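Local coordinates for protein cytochrome P450 (Novosphingobium aromaticivorans, PDB 3OFU) that belongs to the cytochrome P450 family and holds a haem and a small bound ligand inside a mainly helical fold, at residues A29-L34 and H311-A316; D139-L144 and T238-I243; Q184-Y189 and M227-L232; P279-S284 and G382-C387. One frame throughout, in Å; residues are numbered along the deposited sequence.

Interaction 1 (A29-L34 and H311-A316); sequences AWKTLL and HNLDPA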
# COMPACT_ATOMS: atom_id res chain seq x y z
N ALA A 29 -15.71 -8.83 3.25
CA ALA A 29 -16.43 -8.19 2.17
C ALA A 29 -15.87 -8.72 0.88
O ALA A 29 -16.62 -8.95 -0.09
CB ALA A 29 -16.32 -6.67 2.19
N TRP A 30 -14.57 -8.89 0.84
CA TRP A 30 -13.99 -9.20 -0.44
C TRP A 30 -14.09 -10.62 -0.62
O TRP A 30 -14.08 -11.10 -1.78
CB TRP A 30 -12.57 -8.84 -0.51
CG TRP A 30 -12.37 -7.51 -1.14
CD1 TRP A 30 -12.07 -6.28 -0.50
CD2 TRP A 30 -12.34 -7.24 -2.53
NE1 TRP A 30 -11.87 -5.29 -1.44
CE2 TRP A 30 -11.99 -5.86 -2.69
CE3 TRP A 30 -12.46 -8.03 -3.63
CZ2 TRP A 30 -11.86 -5.27 -3.95
CZ3 TRP A 30 -12.34 -7.46 -4.86
CH2 TRP A 30 -12.06 -6.08 -5.03
N LYS A 31 -14.21 -11.31 0.51
CA LYS A 31 -14.00 -12.74 0.53
C LYS A 31 -15.25 -13.41 -0.01
O LYS A 31 -15.28 -14.59 -0.27
CB LYS A 31 -13.69 -13.15 1.95
CG LYS A 31 -12.69 -14.39 2.15
CD LYS A 31 -11.33 -13.93 2.66
CE LYS A 31 -10.85 -14.78 3.79
NZ LYS A 31 -11.16 -16.23 3.52
N THR A 32 -16.30 -12.64 -0.24
CA THR A 32 -17.54 -13.23 -0.64
C THR A 32 -17.33 -13.54 -2.04
O THR A 32 -18.07 -14.39 -2.56
CB THR A 32 -18.75 -12.25 -0.58
OG1 THR A 32 -18.44 -11.08 -1.36
CG2 THR A 32 -19.13 -11.85 0.84
N LEU A 33 -16.42 -12.86 -2.76
CA LEU A 33 -16.27 -13.26 -4.16
C LEU A 33 -15.63 -14.65 -4.34
O LEU A 33 -15.50 -15.10 -5.53
CB LEU A 33 -15.49 -12.30 -5.02
CG LEU A 33 -15.94 -10.87 -5.28
CD1 LEU A 33 -14.74 -9.98 -5.67
CD2 LEU A 33 -17.02 -10.92 -6.25
N LEU A 34 -15.21 -15.33 -3.23
CA LEU A 34 -14.72 -16.70 -3.29
C LEU A 34 -15.78 -17.77 -3.59
O LEU A 34 -15.46 -18.83 -4.06
CB LEU A 34 -13.94 -17.06 -2.09
CG LEU A 34 -12.40 -17.06 -2.19
CD1 LEU A 34 -11.79 -16.33 -3.41
CD2 LEU A 34 -11.61 -16.70 -0.80
N HIS A 311 -5.77 -13.39 -3.03
CA HIS A 311 -4.67 -14.39 -3.12
C HIS A 311 -4.28 -14.83 -1.73
O HIS A 311 -4.35 -15.98 -1.42
CB HIS A 311 -3.45 -13.89 -3.87
CG HIS A 311 -2.32 -14.88 -3.97
ND1 HIS A 311 -2.51 -16.20 -4.34
CD2 HIS A 311 -0.97 -14.72 -3.86
CE1 HIS A 311 -1.34 -16.83 -4.33
NE2 HIS A 311 -0.39 -15.95 -4.09
N ASN A 312 -3.90 -13.91 -0.88
CA ASN A 312 -3.38 -14.22 0.41
C ASN A 312 -4.32 -14.94 1.30
O ASN A 312 -3.86 -15.73 2.12
CB ASN A 312 -2.91 -12.95 1.12
CG ASN A 312 -1.68 -12.33 0.42
OD1 ASN A 312 -1.61 -12.30 -0.86
ND2 ASN A 312 -0.76 -11.76 1.24
N LEU A 313 -5.60 -14.68 1.16
CA LEU A 313 -6.59 -15.16 2.09
C LEU A 313 -7.53 -16.16 1.41
O LEU A 313 -8.56 -16.56 1.98
CB LEU A 313 -7.39 -13.99 2.66
CG LEU A 313 -6.53 -12.95 3.37
CD1 LEU A 313 -7.38 -12.09 4.17
CD2 LEU A 313 -5.68 -13.71 4.29
N ASP A 314 -7.19 -16.61 0.23
CA ASP A 314 -7.92 -17.66 -0.42
C ASP A 314 -7.51 -18.95 0.16
O ASP A 314 -6.39 -19.36 -0.01
CB ASP A 314 -7.63 -17.64 -1.94
CG ASP A 314 -8.46 -18.62 -2.74
OD1 ASP A 314 -9.20 -19.48 -2.11
OD2 ASP A 314 -8.31 -18.56 -4.01
N PRO A 315 -8.42 -19.68 0.80
CA PRO A 315 -7.93 -20.94 1.41
C PRO A 315 -7.49 -21.91 0.34
O PRO A 315 -6.88 -22.90 0.70
CB PRO A 315 -9.14 -21.47 2.29
CG PRO A 315 -10.29 -20.83 1.77
CD PRO A 315 -9.88 -19.52 1.04
N ALA A 316 -7.78 -21.65 -0.93
CA ALA A 316 -7.36 -22.58 -1.99
C ALA A 316 -5.90 -22.40 -2.38
O ALA A 316 -5.34 -23.25 -3.10
CB ALA A 316 -8.26 -22.50 -3.19
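Lys31 and Leu34 reach from helix 26-31 and the 3-10 turn after it to the chain around Leu313, Asp314 and Pro315. This is a peripheral part of the P450 fold, where an N-terminal helix meets the end of helix 309-312. The lysine does not run out straight. Its chain bends at chi2 (107°), chi3 and chi4, which brings CE across Leu313 CB and NZ to a backbone carbonyl. Lys31 NZ donates to Leu313 O at 3.0 Å. The donor lies 19° off the carbonyl plane. Lys31 CE rests 3.7 Å from Leu313 CB, and the two side chains cross at about a right angle. The amino group also has a salt-bridge partner, Glu322. Asp314 OD1 lies 6.8 Å from Lys31 NZ, so the aspartate is not its ion pair.

Leu34 supplies the apolar half. Leu34 CD2 sits 3.8 Å from Asp314 CA, while CD1 is turned to the carboxylate carbon. Asp314 holds CG opposite its own backbone N (chi1 -174°). Asp314 OD1 accepts from Ala316 N at 2.8 Å, which makes an Asx turn. The amide meets that oxygen from above the carboxylate plane. OD2 is taken up by Gly54 N, so both oxygens have backbone donors. Beside this turn the Leu34 methyl CD2 touches the ring carbon CD of Pro315, at 3.8 Å.

Interaction 2 (D139-L144 and T238-I243); sequences DFAEIL and TVAAMI. With HEM (protoporphyrin IX containing Fe), chain G.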
# COMPACT_ATOMS: atom_id res chain seq x y z
N ASP A 139 -4.76 9.82 14.61
CA ASP A 139 -3.65 10.29 15.49
C ASP A 139 -2.28 9.66 15.27
O ASP A 139 -1.29 10.31 15.55
CB ASP A 139 -4.01 10.08 16.95
CG ASP A 139 -5.17 10.86 17.34
OD1 ASP A 139 -5.66 11.66 16.44
OD2 ASP A 139 -5.62 10.67 18.52
N PHE A 140 -2.25 8.40 14.81
CA PHE A 140 -1.03 7.67 14.45
C PHE A 140 -0.87 7.21 12.92
O PHE A 140 0.10 7.52 12.27
CB PHE A 140 -0.86 6.48 15.41
CG PHE A 140 0.50 5.94 15.44
CD1 PHE A 140 1.37 6.27 16.48
CD2 PHE A 140 0.94 5.10 14.44
CE1 PHE A 140 2.72 5.79 16.53
CE2 PHE A 140 2.25 4.57 14.46
CZ PHE A 140 3.14 4.93 15.50
N ALA A 141 -1.78 6.44 12.40
CA ALA A 141 -1.49 5.73 11.22
C ALA A 141 -1.36 6.69 10.13
O ALA A 141 -0.41 6.64 9.39
CB ALA A 141 -2.65 4.74 10.87
N GLU A 142 -2.35 7.56 9.99
CA GLU A 142 -2.30 8.69 9.03
C GLU A 142 -1.18 9.68 9.28
O GLU A 142 -0.95 10.48 8.47
CB GLU A 142 -3.66 9.42 8.84
CG GLU A 142 -4.63 8.76 7.78
CD GLU A 142 -6.14 9.35 7.81
OE1 GLU A 142 -6.80 9.39 6.73
OE2 GLU A 142 -6.68 9.78 8.92
N ILE A 143 -0.43 9.64 10.34
CA ILE A 143 0.62 10.68 10.63
C ILE A 143 2.08 10.15 10.46
O ILE A 143 2.95 10.88 9.94
CB ILE A 143 0.47 11.21 12.03
CG1 ILE A 143 -1.01 11.69 12.28
CG2 ILE A 143 1.62 12.14 12.33
CD1 ILE A 143 -1.19 13.22 12.27
N LEU A 144 2.36 8.92 10.90
CA LEU A 144 3.67 8.34 10.66
C LEU A 144 4.18 8.22 9.21
O LEU A 144 5.38 8.37 8.96
CB LEU A 144 3.69 6.93 11.20
CG LEU A 144 4.99 6.21 11.16
CD1 LEU A 144 5.75 6.63 12.36
CD2 LEU A 144 4.63 4.73 11.19
N THR A 238 -0.69 3.34 1.73
CA THR A 238 -0.52 1.91 1.99
C THR A 238 0.09 1.70 3.37
O THR A 238 -0.46 0.94 4.20
CB THR A 238 0.42 1.24 0.98
OG1 THR A 238 1.65 1.95 1.07
CG2 THR A 238 -0.01 1.38 -0.35
N VAL A 239 1.22 2.34 3.66
CA VAL A 239 1.79 2.18 5.00
C VAL A 239 0.76 2.38 6.17
O VAL A 239 0.66 1.56 7.05
CB VAL A 239 3.03 3.12 5.16
CG1 VAL A 239 3.52 3.18 6.61
CG2 VAL A 239 4.11 2.68 4.21
N ALA A 240 0.03 3.48 6.17
CA ALA A 240 -1.03 3.84 7.15
C ALA A 240 -2.10 2.72 7.27
O ALA A 240 -2.52 2.34 8.41
CB ALA A 240 -1.75 5.25 6.76
N ALA A 241 -2.51 2.18 6.13
CA ALA A 241 -3.50 1.19 6.22
C ALA A 241 -2.86 0.06 6.98
O ALA A 241 -3.39 -0.40 7.97
CB ALA A 241 -3.96 0.75 4.84
N MET A 242 -1.76 -0.42 6.47
CA MET A 242 -1.05 -1.47 7.12
C MET A 242 -0.84 -1.19 8.65
O MET A 242 -1.19 -2.10 9.48
CB MET A 242 0.28 -1.76 6.35
CG MET A 242 1.10 -2.85 6.89
SD MET A 242 0.20 -4.44 6.95
CE MET A 242 0.12 -4.77 5.14
N ILE A 243 -0.21 -0.05 9.02
CA ILE A 243 0.18 0.15 10.44
C ILE A 243 -1.14 -0.01 11.25
O ILE A 243 -1.20 -0.61 12.31
CB ILE A 243 0.81 1.53 10.69
CG1 ILE A 243 2.27 1.67 10.16
CG2 ILE A 243 0.73 1.96 12.13
CD1 ILE A 243 3.11 0.62 10.46
CHA HEM G . 4.47 -0.81 -5.76
CHB HEM G . 1.92 -1.97 -1.93
CHC HEM G . 5.00 0.68 0.56
CHD HEM G . 6.58 2.93 -3.43
C1A HEM G . 3.59 -1.38 -4.95
C2A HEM G . 2.70 -2.51 -5.35
C3A HEM G . 2.02 -2.85 -4.24
C4A HEM G . 2.45 -1.96 -3.18
CMA HEM G . 0.92 -3.95 -4.16
CAA HEM G . 2.57 -3.16 -6.73
CBA HEM G . 1.64 -2.29 -7.44
CGA HEM G . 1.31 -2.81 -8.84
O1A HEM G . 0.42 -2.19 -9.56
O2A HEM G . 1.84 -3.84 -9.34
C1B HEM G . 2.56 -1.38 -0.90
C2B HEM G . 2.30 -1.68 0.46
C3B HEM G . 3.22 -0.94 1.12
C4B HEM G . 4.02 -0.19 0.19
CMB HEM G . 1.22 -2.64 0.99
CAB HEM G . 3.47 -0.81 2.63
CBB HEM G . 2.37 -0.60 3.41
C1C HEM G . 5.69 1.52 -0.29
C2C HEM G . 6.73 2.43 0.15
C3C HEM G . 7.13 3.03 -0.99
C4C HEM G . 6.40 2.54 -2.11
CMC HEM G . 7.23 2.54 1.63
CAC HEM G . 8.29 4.07 -1.25
CBC HEM G . 8.61 5.02 -0.36
C1D HEM G . 6.17 2.08 -4.48
C2D HEM G . 6.44 2.28 -5.94
C3D HEM G . 5.83 1.03 -6.66
C4D HEM G . 5.14 0.30 -5.58
CMD HEM G . 7.22 3.40 -6.70
CAD HEM G . 5.85 0.77 -8.16
CBD HEM G . 6.90 -0.19 -8.62
CGD HEM G . 7.03 -0.52 -10.17
O1D HEM G . 6.13 -0.43 -11.06
O2D HEM G . 8.11 -1.00 -10.57
NA HEM G . 3.45 -1.14 -3.64
NB HEM G . 3.58 -0.48 -1.05
NC HEM G . 5.53 1.59 -1.62
ND HEM G . 5.40 0.86 -4.36
FE HEM G . 4.52 0.09 -2.70
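The ring of Phe140 meets Ile243 at its edge. The methyl CG2 of Ile243 lies near the ring plane, with Phe140 CE2 and Ile243 CG2 3.8 Å apart. The phenyl group also meets the rings of Phe136, Phe358 and Trp362, the last edge-to-face. The other flat group is the haem. Thr238 sits over the face of one pyrrole, with Thr238 CB 3.5 Å from haem C2B, and Val239 and Met242 touch the vinyl carbon CBB. Helix 237-252 therefore stands between the haem and segment 139-144. It corresponds to the later part of the long distal helix of P450s.

Ile243 meets two side chains of the other segment. Its CG2 is anti to the backbone N and goes to Phe140. Ile243 CG1 takes another direction and lies 4.0 Å from Leu144 CD2. One turn earlier Ala141 CA and Ala240 CA are 4.5 Å apart. Each alanine methyl lies against the other's carbonyl oxygen, with Ala240 CB 3.3 Å from Ala141 O. Thr238 OG1 bonds to Gly234 O, at the end of helix 221-234, across the short break between the two helices. The segments share no hydrogen bond, so the contact depends on apolar packing and close backbones.

Interaction 3 (Q184-Y189 and M227-L232); sequences QAADDY and MCRNLL. With HEM (protoporphyrin IX containing Fe), chain G.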
# COMPACT_ATOMS: atom_id res chain seq x y z
N GLN A 184 -1.23 18.64 -8.71
CA GLN A 184 -0.59 19.92 -8.71
C GLN A 184 -0.11 20.23 -7.30
O GLN A 184 1.00 20.84 -7.11
CB GLN A 184 -1.55 20.97 -9.22
CG GLN A 184 -0.95 22.28 -9.34
CD GLN A 184 0.14 22.31 -10.44
OE1 GLN A 184 1.25 22.88 -10.20
NE2 GLN A 184 -0.16 21.70 -11.66
N ALA A 185 -0.93 19.81 -6.33
CA ALA A 185 -0.62 20.11 -4.95
C ALA A 185 0.60 19.37 -4.37
O ALA A 185 1.39 19.93 -3.59
CB ALA A 185 -1.82 19.94 -4.07
N ALA A 186 0.72 18.12 -4.77
CA ALA A 186 1.90 17.29 -4.48
C ALA A 186 3.16 17.66 -5.28
O ALA A 186 4.19 17.61 -4.76
CB ALA A 186 1.53 15.79 -4.73
N ASP A 187 3.07 17.95 -6.58
CA ASP A 187 4.19 18.57 -7.28
C ASP A 187 4.65 19.88 -6.58
O ASP A 187 5.84 20.18 -6.47
CB ASP A 187 3.85 18.87 -8.74
CG ASP A 187 3.84 17.66 -9.60
OD1 ASP A 187 3.45 17.79 -10.78
OD2 ASP A 187 4.21 16.55 -9.15
N ASP A 188 3.71 20.65 -6.09
CA ASP A 188 4.11 21.91 -5.50
C ASP A 188 4.75 21.74 -4.16
O ASP A 188 5.67 22.46 -3.73
CB ASP A 188 2.96 22.90 -5.53
CG ASP A 188 2.80 23.55 -6.95
OD1 ASP A 188 3.71 23.61 -7.76
OD2 ASP A 188 1.73 24.03 -7.25
N TYR A 189 4.25 20.73 -3.51
CA TYR A 189 4.84 20.35 -2.29
C TYR A 189 6.21 19.78 -2.56
O TYR A 189 7.05 19.93 -1.69
CB TYR A 189 4.00 19.30 -1.66
CG TYR A 189 4.47 18.84 -0.36
CD1 TYR A 189 4.97 17.58 -0.20
CD2 TYR A 189 4.38 19.65 0.75
CE1 TYR A 189 5.39 17.13 1.08
CE2 TYR A 189 4.72 19.19 2.04
CZ TYR A 189 5.20 17.91 2.18
OH TYR A 189 5.56 17.49 3.42
N MET A 227 8.30 10.54 -10.65
CA MET A 227 8.88 9.44 -9.90
C MET A 227 8.82 9.82 -8.46
O MET A 227 8.47 8.96 -7.61
CB MET A 227 10.32 9.14 -10.38
CG MET A 227 11.13 8.21 -9.57
SD MET A 227 11.69 8.74 -7.89
CE MET A 227 12.07 10.46 -8.10
N CYS A 228 9.17 11.06 -8.12
CA CYS A 228 8.98 11.50 -6.70
C CYS A 228 7.55 11.45 -6.16
O CYS A 228 7.28 10.99 -5.09
CB CYS A 228 9.53 12.90 -6.49
SG CYS A 228 11.28 13.00 -6.96
N ARG A 229 6.64 11.92 -6.94
CA ARG A 229 5.27 11.92 -6.60
C ARG A 229 4.85 10.53 -6.22
O ARG A 229 4.26 10.31 -5.14
CB ARG A 229 4.60 12.24 -7.91
CG ARG A 229 3.36 13.07 -7.77
CD ARG A 229 2.72 12.94 -9.18
NE ARG A 229 3.53 13.70 -10.14
CZ ARG A 229 3.28 13.80 -11.40
NH1 ARG A 229 2.29 13.11 -11.88
NH2 ARG A 229 3.97 14.61 -12.11
N ASN A 230 5.16 9.60 -7.11
CA ASN A 230 5.07 8.18 -6.94
C ASN A 230 5.71 7.59 -5.61
O ASN A 230 5.08 6.73 -4.93
CB ASN A 230 5.48 7.45 -8.28
CG ASN A 230 5.20 5.95 -8.25
OD1 ASN A 230 4.55 5.41 -7.28
ND2 ASN A 230 5.70 5.26 -9.24
N LEU A 231 6.92 7.98 -5.27
CA LEU A 231 7.42 7.66 -3.95
C LEU A 231 6.61 8.22 -2.81
O LEU A 231 6.34 7.54 -1.91
CB LEU A 231 8.81 8.21 -3.80
CG LEU A 231 9.83 7.26 -4.35
CD1 LEU A 231 11.08 7.83 -4.06
CD2 LEU A 231 9.63 5.95 -3.61
N LEU A 232 6.29 9.52 -2.84
CA LEU A 232 5.44 10.10 -1.85
C LEU A 232 4.23 9.23 -1.71
O LEU A 232 4.10 8.53 -0.68
CB LEU A 232 4.98 11.49 -2.25
CG LEU A 232 4.12 12.27 -1.21
CD1 LEU A 232 4.85 12.37 0.06
CD2 LEU A 232 3.73 13.67 -1.65
CHA HEM G . 4.47 -0.81 -5.76
CHB HEM G . 1.92 -1.97 -1.93
CHC HEM G . 5.00 0.68 0.56
CHD HEM G . 6.58 2.93 -3.43
C1A HEM G . 3.59 -1.38 -4.95
C2A HEM G . 2.70 -2.51 -5.35
C3A HEM G . 2.02 -2.85 -4.24
C4A HEM G . 2.45 -1.96 -3.18
CMA HEM G . 0.92 -3.95 -4.16
CAA HEM G . 2.57 -3.16 -6.73
CBA HEM G . 1.64 -2.29 -7.44
CGA HEM G . 1.31 -2.81 -8.84
O1A HEM G . 0.42 -2.19 -9.56
O2A HEM G . 1.84 -3.84 -9.34
C1B HEM G . 2.56 -1.38 -0.90
C2B HEM G . 2.30 -1.68 0.46
C3B HEM G . 3.22 -0.94 1.12
C4B HEM G . 4.02 -0.19 0.19
CMB HEM G . 1.22 -2.64 0.99
CAB HEM G . 3.47 -0.81 2.63
CBB HEM G . 2.37 -0.60 3.41
C1C HEM G . 5.69 1.52 -0.29
C2C HEM G . 6.73 2.43 0.15
C3C HEM G . 7.13 3.03 -0.99
C4C HEM G . 6.40 2.54 -2.11
CMC HEM G . 7.23 2.54 1.63
CAC HEM G . 8.29 4.07 -1.25
CBC HEM G . 8.61 5.02 -0.36
C1D HEM G . 6.17 2.08 -4.48
C2D HEM G . 6.44 2.28 -5.94
C3D HEM G . 5.83 1.03 -6.66
C4D HEM G . 5.14 0.30 -5.58
CMD HEM G . 7.22 3.40 -6.70
CAD HEM G . 5.85 0.77 -8.16
CBD HEM G . 6.90 -0.19 -8.62
CGD HEM G . 7.03 -0.52 -10.17
O1D HEM G . 6.13 -0.43 -11.06
O2D HEM G . 8.11 -1.00 -10.57
NA HEM G . 3.45 -1.14 -3.64
NB HEM G . 3.58 -0.48 -1.05
NC HEM G . 5.53 1.59 -1.62
ND HEM G . 5.40 0.86 -4.36
FE HEM G . 4.52 0.09 -2.70
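Asp187 and Arg229 form a salt bridge between two helices. Arg229 NE donates to Asp187 OD2 at 3.1 Å, but the angle at the hydrogen is 121° and the bond is weak. The carboxylate and guanidinium planes are 59° apart, so this is not a flat two-pronged pairing. Arg229 NH2 stays 3.5 Å from Asp187 OD1. The arginine bends at chi3 (-71°), which turns its end to the acid. Asp187 OD1 has a further, long and weak ion pair with Lys183, one turn earlier in its own helix.

Next to the charges the packing is apolar. Leu232 CD2 lies 4.3 Å from Ala186 CB. The same methyl, Leu232 CD2, is 4.4 Å from Tyr189 CD1, so it touches both residues. Tyr189 OH bonds to Leu163 O, outside the contact. The side chains of Asn230 and Leu231 touch the haem.

The short axes of 184-189 and 227-232 pass 10.0 Å apart and run nearly perpendicular. They correspond to helix G and the first part of the long distal helix in the P450 fold. Helix 144-152 packs on Tyr189 and Leu232, and helix 205-210 on Cys228 and Leu231.

Interaction 4 (P279-S284 and G382-C387); sequences PTVAVS and GNVGAC. With HEM (protoporphyrin IX containing Fe), chain G.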
# COMPACT_ATOMS: atom_id res chain seq x y z
N PRO A 279 -3.65 -7.92 3.84
CA PRO A 279 -3.29 -7.09 2.77
C PRO A 279 -4.58 -6.34 2.20
O PRO A 279 -5.63 -6.96 2.05
CB PRO A 279 -2.71 -8.10 1.80
CG PRO A 279 -3.51 -9.19 1.97
CD PRO A 279 -3.82 -9.30 3.40
N THR A 280 -4.47 -5.03 1.91
CA THR A 280 -5.61 -4.26 1.45
C THR A 280 -5.38 -3.51 0.14
O THR A 280 -6.23 -2.64 -0.20
CB THR A 280 -6.09 -3.24 2.50
OG1 THR A 280 -4.97 -2.45 2.84
CG2 THR A 280 -6.51 -3.91 3.90
N VAL A 281 -4.31 -3.81 -0.61
CA VAL A 281 -4.11 -3.12 -1.82
C VAL A 281 -4.76 -3.80 -3.04
O VAL A 281 -4.84 -4.99 -3.11
CB VAL A 281 -2.55 -2.81 -2.07
CG1 VAL A 281 -2.30 -2.10 -3.54
CG2 VAL A 281 -1.87 -1.89 -0.92
N ALA A 282 -5.20 -3.08 -4.06
CA ALA A 282 -5.79 -3.70 -5.27
C ALA A 282 -5.37 -2.88 -6.54
O ALA A 282 -5.37 -1.64 -6.51
CB ALA A 282 -7.29 -3.77 -5.17
N VAL A 283 -5.02 -3.53 -7.62
CA VAL A 283 -4.63 -2.78 -8.70
C VAL A 283 -5.43 -3.06 -10.00
O VAL A 283 -6.10 -4.16 -10.17
CB VAL A 283 -3.17 -2.99 -9.00
CG1 VAL A 283 -2.31 -2.42 -7.96
CG2 VAL A 283 -2.84 -4.44 -9.35
N SER A 284 -5.35 -2.10 -10.92
CA SER A 284 -5.99 -2.24 -12.23
C SER A 284 -4.97 -2.46 -13.33
O SER A 284 -3.85 -1.88 -13.35
CB SER A 284 -6.72 -0.95 -12.54
OG SER A 284 -7.59 -0.78 -11.48
N GLY A 382 -12.26 0.84 -1.88
CA GLY A 382 -11.31 1.43 -2.78
C GLY A 382 -10.05 0.61 -2.98
O GLY A 382 -10.03 -0.53 -2.65
N ASN A 383 -9.03 1.19 -3.52
CA ASN A 383 -7.82 0.53 -3.88
C ASN A 383 -6.97 0.29 -2.70
O ASN A 383 -6.24 -0.68 -2.68
CB ASN A 383 -7.09 1.40 -4.86
CG ASN A 383 -7.89 1.52 -6.16
OD1 ASN A 383 -8.67 0.61 -6.53
ND2 ASN A 383 -7.76 2.64 -6.82
N VAL A 384 -7.02 1.17 -1.71
CA VAL A 384 -6.25 0.90 -0.50
C VAL A 384 -7.21 0.81 0.74
O VAL A 384 -7.59 1.84 1.34
CB VAL A 384 -5.08 1.94 -0.28
CG1 VAL A 384 -4.45 1.70 1.10
CG2 VAL A 384 -4.01 1.85 -1.36
N GLY A 385 -7.60 -0.41 1.09
CA GLY A 385 -8.49 -0.54 2.18
C GLY A 385 -7.84 -0.17 3.50
O GLY A 385 -6.63 -0.14 3.60
N ALA A 386 -8.62 0.10 4.52
CA ALA A 386 -8.04 0.73 5.70
C ALA A 386 -9.09 0.89 6.73
O ALA A 386 -10.22 0.77 6.39
CB ALA A 386 -7.36 2.07 5.41
N CYS A 387 -8.70 1.09 7.98
CA CYS A 387 -9.66 1.49 8.95
C CYS A 387 -9.86 3.00 8.80
O CYS A 387 -8.94 3.77 8.43
CB CYS A 387 -9.20 1.13 10.38
SG CYS A 387 -8.80 -0.62 10.76
CHA HEM G . 4.47 -0.81 -5.76
CHB HEM G . 1.92 -1.97 -1.93
CHC HEM G . 5.00 0.68 0.56
CHD HEM G . 6.58 2.93 -3.43
C1A HEM G . 3.59 -1.38 -4.95
C2A HEM G . 2.70 -2.51 -5.35
C3A HEM G . 2.02 -2.85 -4.24
C4A HEM G . 2.45 -1.96 -3.18
CMA HEM G . 0.92 -3.95 -4.16
CAA HEM G . 2.57 -3.16 -6.73
CBA HEM G . 1.64 -2.29 -7.44
CGA HEM G . 1.31 -2.81 -8.84
O1A HEM G . 0.42 -2.19 -9.56
O2A HEM G . 1.84 -3.84 -9.34
C1B HEM G . 2.56 -1.38 -0.90
C2B HEM G . 2.30 -1.68 0.46
C3B HEM G . 3.22 -0.94 1.12
C4B HEM G . 4.02 -0.19 0.19
CMB HEM G . 1.22 -2.64 0.99
CAB HEM G . 3.47 -0.81 2.63
CBB HEM G . 2.37 -0.60 3.41
C1C HEM G . 5.69 1.52 -0.29
C2C HEM G . 6.73 2.43 0.15
C3C HEM G . 7.13 3.03 -0.99
C4C HEM G . 6.40 2.54 -2.11
CMC HEM G . 7.23 2.54 1.63
CAC HEM G . 8.29 4.07 -1.25
CBC HEM G . 8.61 5.02 -0.36
C1D HEM G . 6.17 2.08 -4.48
C2D HEM G . 6.44 2.28 -5.94
C3D HEM G . 5.83 1.03 -6.66
C4D HEM G . 5.14 0.30 -5.58
CMD HEM G . 7.22 3.40 -6.70
CAD HEM G . 5.85 0.77 -8.16
CBD HEM G . 6.90 -0.19 -8.62
CGD HEM G . 7.03 -0.52 -10.17
O1D HEM G . 6.13 -0.43 -11.06
O2D HEM G . 8.11 -1.00 -10.57
NA HEM G . 3.45 -1.14 -3.64
NB HEM G . 3.58 -0.48 -1.05
NC HEM G . 5.53 1.59 -1.62
ND HEM G . 5.40 0.86 -4.36
FE HEM G . 4.52 0.09 -2.70
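Asn383 begins the contact with its carbonyl oxygen. Asn383 O accepts from Ala282 N at 3.0 Å, a weak bond with an angle of 129° at the hydrogen. The CA-H of Val281 points at the same oxygen, with Val281 CA and Asn383 O 3.4 Å apart. The Asn383 side chain passes alongside the Ala282 carbonyl without bonding to it.

Val384 comes next and pairs with Val281 in a single beta bridge. They are a non-hydrogen-bonded antiparallel pair, and Val384 CG2 lies 4.3 Å from Val281 CG2. Val281 CG2 in turn lies 3.7 Å from haem methyl CMB. In the P450 fold these segments correspond to the chain after helix K and to a turn near the C-terminus, which both line the distal pocket. Asn383 and Val384 touch the bound ID3.

Gly385 is gripped at both ends of its backbone. Gly385 N donates to Thr280 O at 2.9 Å, nearly straight at 166°. Gly385 O accepts from Thr280 OG1, also at 2.9 Å, with the hydroxyl above the carbonyl plane. Thr280 puts OG1 between its own N and carbonyl carbon (chi1 54°), on the side of Gly385. Ala386 then turns to another partner, bonding through its backbone to Lys380, and Cys387 packs on Leu248.

Interactions 2, 3 and 4 all touch the haem. Interactions 2 and 3 use the consecutive helices 237-252 and 221-234, and their nearest atoms are about 7 Å apart. Interaction 4 packs directly on interaction 2: Thr238 CG2 is 3.8 Å from Val281 CG2, and Ala241 CB is 3.7 Å from Ala386 CB. It also comes closest to the bound ID3, with the Val384 side chain about 4 Å away. Leu232 of interaction 3 is about 8 Å from that ligand. Interaction 1 is more peripheral, and its Leu313 side chain is about 13 Å from the haem. It still meets interaction 4, where Asn312 ND2 is 3.8 Å from Pro279 CG.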